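PDB 4FYE: SidF, inhibitor of growth family, member 3 from Legionella pneumophila subsp. pneumophila, which probably removes a phosphate from phosphoinositide lipids, acting as a phosphatidylinositol phosphate phosphatase of the SidF family. Local coordinates for residues 206-218 and 294-306. The protein carries 1 engineered substitution. Residues are numbered along the deposited sequence; the frame is centred on the assembly and turned at random.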
loop_
_atom_site.group_PDB
_atom_site.type_symbol
_atom_site.label_atom_id
_atom_site.label_comp_id
_atom_site.label_asym_id
_atom_site.label_seq_id
_atom_site.Cartn_x
_atom_site.Cartn_y
_atom_site.Cartn_z
ATOM N N PRO A 206 -3.483 5.279 9.280
ATOM C CA PRO A 206 -2.494 4.295 9.711
ATOM C C PRO A 206 -3.221 3.091 10.290
ATOM O O PRO A 206 -4.130 3.218 11.101
ATOM C CB PRO A 206 -1.803 4.974 10.872
ATOM C CG PRO A 206 -2.273 6.390 10.895
ATOM C CD PRO A 206 -3.587 6.435 10.199
ATOM N N CYS A 207 -2.785 1.913 9.948
ATOM C CA CYS A 207 -3.392 0.808 10.588
ATOM C C CYS A 207 -2.321 -0.130 10.993
ATOM O O CYS A 207 -1.152 0.088 10.694
ATOM C CB CYS A 207 -4.331 0.110 9.602
ATOM S SG CYS A 207 -3.425 -0.368 8.148
ATOM N N GLY A 208 -2.760 -1.212 11.617
ATOM C CA GLY A 208 -1.895 -2.284 12.026
ATOM C C GLY A 208 -1.816 -2.238 13.531
ATOM O O GLY A 208 -1.863 -1.161 14.138
ATOM N N ARG A 209 -1.678 -3.422 14.108
ATOM C CA ARG A 209 -1.695 -3.618 15.508
ATOM C C ARG A 209 -0.981 -4.951 15.704
ATOM O O ARG A 209 -1.072 -5.846 14.874
ATOM C CB ARG A 209 -3.153 -3.653 15.956
ATOM C CG ARG A 209 -3.389 -4.089 17.368
ATOM C CD ARG A 209 -4.859 -4.048 17.698
ATOM N NE ARG A 209 -5.066 -3.778 19.119
ATOM C CZ ARG A 209 -5.250 -2.561 19.631
ATOM N NH1 ARG A 209 -5.248 -1.488 18.832
ATOM N NH2 ARG A 209 -5.444 -2.421 20.944
ATOM N N TYR A 210 -0.220 -5.082 16.782
ATOM C CA TYR A 210 0.562 -6.299 16.991
ATOM C C TYR A 210 -0.299 -7.537 17.248
ATOM O O TYR A 210 -1.295 -7.464 17.968
ATOM C CB TYR A 210 1.486 -6.097 18.175
ATOM C CG TYR A 210 2.641 -5.191 17.909
ATOM C CD1 TYR A 210 3.465 -5.387 16.809
ATOM C CD2 TYR A 210 2.954 -4.156 18.793
ATOM C CE1 TYR A 210 4.565 -4.557 16.577
ATOM C CE2 TYR A 210 4.054 -3.315 18.583
ATOM C CZ TYR A 210 4.865 -3.523 17.487
ATOM O OH TYR A 210 5.943 -2.689 17.269
ATOM N N THR A 211 0.091 -8.686 16.707
ATOM C CA THR A 211 -0.588 -9.935 17.099
ATOM C C THR A 211 -0.153 -10.374 18.497
ATOM O O THR A 211 0.867 -9.918 19.004
ATOM C CB THR A 211 -0.265 -11.102 16.184
ATOM O OG1 THR A 211 1.137 -11.307 16.181
ATOM C CG2 THR A 211 -0.736 -10.862 14.754
ATOM N N LYS A 212 -0.906 -11.258 19.132
ATOM C CA LYS A 212 -0.513 -11.633 20.461
ATOM C C LYS A 212 0.850 -12.313 20.426
ATOM O O LYS A 212 1.682 -12.065 21.278
ATOM C CB LYS A 212 -1.584 -12.472 21.182
ATOM C CG LYS A 212 -2.856 -11.675 21.364
ATOM C CD LYS A 212 -3.524 -11.909 22.696
ATOM C CE LYS A 212 -4.948 -11.367 22.714
ATOM N NZ LYS A 212 -5.838 -12.163 23.647
ATOM N N ARG A 213 1.058 -13.178 19.447
ATOM C CA ARG A 213 2.345 -13.814 19.284
ATOM C C ARG A 213 3.480 -12.784 19.233
ATOM O O ARG A 213 4.450 -12.908 19.959
ATOM C CB ARG A 213 2.358 -14.642 18.015
ATOM C CG ARG A 213 3.576 -15.521 17.862
ATOM C CD ARG A 213 3.756 -15.836 16.403
ATOM N NE ARG A 213 2.636 -16.626 15.939
ATOM C CZ ARG A 213 2.524 -17.935 16.140
ATOM N NH1 ARG A 213 3.477 -18.591 16.798
ATOM N NH2 ARG A 213 1.468 -18.586 15.675
ATOM N N GLN A 214 3.366 -11.766 18.395
ATOM C CA GLN A 214 4.369 -10.689 18.390
ATOM C C GLN A 214 4.485 -10.043 19.782
ATOM O O GLN A 214 5.568 -9.787 20.282
ATOM C CB GLN A 214 4.018 -9.611 17.353
ATOM C CG GLN A 214 4.271 -9.987 15.905
ATOM C CD GLN A 214 3.531 -9.065 14.942
ATOM O OE1 GLN A 214 2.474 -8.526 15.288
ATOM N NE2 GLN A 214 4.045 -8.935 13.706
ATOM N N GLN A 215 3.343 -9.802 20.401
ATOM C CA GLN A 215 3.290 -9.101 21.652
ATOM C C GLN A 215 4.175 -9.803 22.689
ATOM O O GLN A 215 4.972 -9.136 23.348
ATOM C CB GLN A 215 1.829 -8.927 22.099
ATOM C CG GLN A 215 1.514 -7.695 22.959
ATOM C CD GLN A 215 2.055 -6.342 22.423
ATOM O OE1 GLN A 215 1.296 -5.517 21.904
ATOM N NE2 GLN A 215 3.364 -6.100 22.590
ATOM N N ARG A 216 4.106 -11.127 22.800
ATOM C CA ARG A 216 4.926 -11.809 23.800
ATOM C C ARG A 216 6.389 -12.124 23.382
ATOM O O ARG A 216 7.239 -12.327 24.251
ATOM C CB ARG A 216 4.225 -13.050 24.333
ATOM C CG ARG A 216 4.225 -14.193 23.345
ATOM C CD ARG A 216 3.541 -15.430 23.880
ATOM N NE ARG A 216 2.911 -16.179 22.798
ATOM C CZ ARG A 216 3.554 -17.013 21.973
ATOM N NH1 ARG A 216 4.885 -17.219 22.083
ATOM N NH2 ARG A 216 2.845 -17.634 21.022
ATOM N N LEU A 217 6.689 -12.178 22.078
ATOM C CA LEU A 217 8.092 -12.215 21.647
ATOM C C LEU A 217 8.727 -10.838 21.735
ATOM O O LEU A 217 9.634 -10.536 20.992
ATOM C CB LEU A 217 8.281 -12.771 20.222
ATOM C CG LEU A 217 7.690 -14.116 19.749
ATOM C CD1 LEU A 217 7.466 -14.053 18.250
ATOM C CD2 LEU A 217 8.520 -15.339 20.077
ATOM N N MET A 218 8.254 -9.976 22.619
ATOM C CA MET A 218 8.908 -8.678 22.765
ATOM C C MET A 218 9.049 -8.336 24.234
ATOM O O MET A 218 8.918 -7.171 24.611
ATOM C CB MET A 218 8.149 -7.578 22.018
ATOM C CG MET A 218 7.946 -7.892 20.553
ATOM S SD MET A 218 7.705 -6.484 19.467
ATOM C CE MET A 218 6.071 -5.884 19.917
ATOM N N THR A 294 9.123 -13.061 8.715
ATOM C CA THR A 294 8.261 -12.630 7.689
ATOM C C THR A 294 6.950 -13.374 7.780
ATOM O O THR A 294 5.887 -12.779 7.502
ATOM C CB THR A 294 8.899 -12.470 6.257
ATOM O OG1 THR A 294 8.245 -13.288 5.284
ATOM C CG2 THR A 294 10.432 -12.611 6.202
ATOM N N LEU A 295 7.013 -14.643 8.236
ATOM C CA LEU A 295 5.826 -15.421 8.541
ATOM C C LEU A 295 5.049 -14.800 9.736
ATOM O O LEU A 295 3.844 -14.564 9.679
ATOM C CB LEU A 295 6.231 -16.816 8.922
ATOM C CG LEU A 295 5.468 -18.080 8.557
ATOM C CD1 LEU A 295 5.316 -18.881 9.833
ATOM C CD2 LEU A 295 4.122 -17.856 7.923
ATOM N N ILE A 296 5.747 -14.516 10.812
ATOM C CA ILE A 296 5.191 -13.786 11.913
ATOM C C ILE A 296 4.432 -12.493 11.450
ATOM O O ILE A 296 3.210 -12.328 11.720
ATOM C CB ILE A 296 6.299 -13.557 12.948
ATOM C CG1 ILE A 296 6.531 -14.879 13.716
ATOM C CG2 ILE A 296 5.942 -12.414 13.876
ATOM C CD1 ILE A 296 7.806 -14.928 14.538
ATOM N N ASN A 297 5.121 -11.613 10.728
ATOM C CA ASN A 297 4.478 -10.467 10.110
ATOM C C ASN A 297 3.388 -10.826 9.127
ATOM O O ASN A 297 2.376 -10.124 9.079
ATOM C CB ASN A 297 5.506 -9.661 9.413
ATOM C CG ASN A 297 6.446 -9.006 10.369
ATOM O OD1 ASN A 297 6.224 -8.987 11.608
ATOM N ND2 ASN A 297 7.508 -8.428 9.810
ATOM N N GLN A 298 3.547 -11.917 8.363
ATOM C CA GLN A 298 2.414 -12.394 7.569
ATOM C C GLN A 298 1.151 -12.642 8.437
ATOM O O GLN A 298 0.055 -12.317 8.007
ATOM C CB GLN A 298 2.733 -13.658 6.783
ATOM C CG GLN A 298 1.649 -13.934 5.750
ATOM C CD GLN A 298 1.414 -12.762 4.810
ATOM O OE1 GLN A 298 2.357 -12.069 4.445
ATOM N NE2 GLN A 298 0.164 -12.576 4.362
ATOM N N GLU A 299 1.273 -13.203 9.641
ATOM C CA GLU A 299 0.068 -13.334 10.432
ATOM C C GLU A 299 -0.541 -11.999 10.860
ATOM O O GLU A 299 -1.769 -11.845 10.790
ATOM C CB GLU A 299 0.056 -14.475 11.493
ATOM C CG GLU A 299 0.942 -14.322 12.729
ATOM C CD GLU A 299 0.615 -15.323 13.862
ATOM O OE1 GLU A 299 0.842 -14.981 15.039
ATOM O OE2 GLU A 299 0.144 -16.455 13.634
ATOM N N GLU A 300 0.285 -10.990 11.121
ATOM C CA GLU A 300 -0.234 -9.667 11.444
ATOM C C GLU A 300 -1.023 -9.121 10.281
ATOM O O GLU A 300 -2.105 -8.578 10.443
ATOM C CB GLU A 300 0.878 -8.714 11.838
ATOM C CG GLU A 300 0.423 -7.325 12.348
ATOM C CD GLU A 300 1.514 -6.228 12.275
ATOM O OE1 GLU A 300 1.163 -5.012 12.249
ATOM O OE2 GLU A 300 2.735 -6.539 12.213
ATOM N N VAL A 301 -0.494 -9.300 9.082
ATOM C CA VAL A 301 -1.231 -8.934 7.887
ATOM C C VAL A 301 -2.608 -9.618 7.822
ATOM O O VAL A 301 -3.548 -9.017 7.324
ATOM C CB VAL A 301 -0.398 -9.244 6.599
ATOM C CG1 VAL A 301 -1.230 -9.203 5.290
ATOM C CG2 VAL A 301 0.779 -8.323 6.547
ATOM N N ILE A 302 -2.716 -10.870 8.268
ATOM C CA ILE A 302 -4.021 -11.557 8.263
ATOM C C ILE A 302 -4.918 -10.888 9.267
ATOM O O ILE A 302 -6.083 -10.633 9.020
ATOM C CB ILE A 302 -3.916 -13.044 8.561
ATOM C CG1 ILE A 302 -2.942 -13.667 7.568
ATOM C CG2 ILE A 302 -5.307 -13.709 8.551
ATOM C CD1 ILE A 302 -3.149 -15.128 7.329
ATOM N N GLN A 303 -4.356 -10.549 10.398
ATOM C CA GLN A 303 -5.124 -9.896 11.391
ATOM C C GLN A 303 -5.669 -8.541 10.894
ATOM O O GLN A 303 -6.846 -8.209 11.127
ATOM C CB GLN A 303 -4.275 -9.710 12.635
ATOM C CG GLN A 303 -5.060 -9.107 13.777
ATOM C CD GLN A 303 -4.291 -9.119 15.055
ATOM O OE1 GLN A 303 -3.660 -8.116 15.388
ATOM N NE2 GLN A 303 -4.299 -10.254 15.762
ATOM N N THR A 304 -4.852 -7.788 10.176
ATOM C CA THR A 304 -5.259 -6.466 9.678
ATOM C C THR A 304 -6.296 -6.644 8.547
ATOM O O THR A 304 -7.231 -5.868 8.488
ATOM C CB THR A 304 -4.010 -5.692 9.222
ATOM O OG1 THR A 304 -3.089 -5.673 10.309
ATOM C CG2 THR A 304 -4.292 -4.212 8.770
ATOM N N LEU A 305 -6.198 -7.663 7.681
ATOM C CA LEU A 305 -7.247 -7.750 6.693
ATOM C C LEU A 305 -8.596 -8.107 7.303
ATOM O O LEU A 305 -9.652 -7.597 6.891
ATOM C CB LEU A 305 -6.889 -8.738 5.638
ATOM C CG LEU A 305 -5.620 -8.563 4.795
ATOM C CD1 LEU A 305 -5.917 -8.997 3.398
ATOM C CD2 LEU A 305 -4.941 -7.217 4.704
ATOM N N ALA A 306 -8.596 -8.932 8.344
ATOM C CA ALA A 306 -9.865 -9.327 8.973
ATOM C C ALA A 306 -10.527 -8.133 9.625
ATOM O O ALA A 306 -11.737 -8.011 9.582
ATOM C CB ALA A 306 -9.636 -10.418 10.001
HETATM O O HOH W 1 -1.084 -14.092 17.774
#
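R213 leaves its short helix with CG anti to the backbone N (chi1 -171°), then bends at chi3 and turns its guanidinium edge to E299. In E299 a chi1 of 71° and an extended chain beyond CG carry the carboxylate across to the NE and NH2 side of R213. The two side chains meet at about a right angle in a side-on, two-nitrogen salt bridge. R213 NE lies 2.6 Å from E299 OE1, and R213 NH2 donates to E299 OE2 at 3.2 Å. Both oxygens stay near the guanidinium plane, but the nitrogens approach from above the carboxylate plane. F507 adds a cation-pi contact to R213.

Q214 reaches the same helix with its amide. Q214 NE2 donates to E300 OE2 at 3.1 Å, on the anti side but tilted out of the carboxylate plane, and more weakly to N297 OD1. Each acceptor has a second donor, the backbone N of N243 for E300 and of G242 for N297. N297 ND2 in turn donates to the backbone O of R273. The other end of the Q214 amide is also held, since T211 N donates to Q214 OE1 at 2.8 Å. I296 packs alongside, its side chain running past that of Q214 in the opposite direction: I296 CG2 lies 3.6 Å from Q214 CG, and I296 CD1 meets L217 CD1 tip to tip. T211 CG2 rests on the helix backbone, 3.6 Å from E300 CA.

Q214 N donates to T211 OG1, which N-caps helix 212-216. T211 and Q214 thus form a capping box, docked on helix 284-311 just after strand 199-206 leaves the six-stranded mixed sheet of the phosphatase domain.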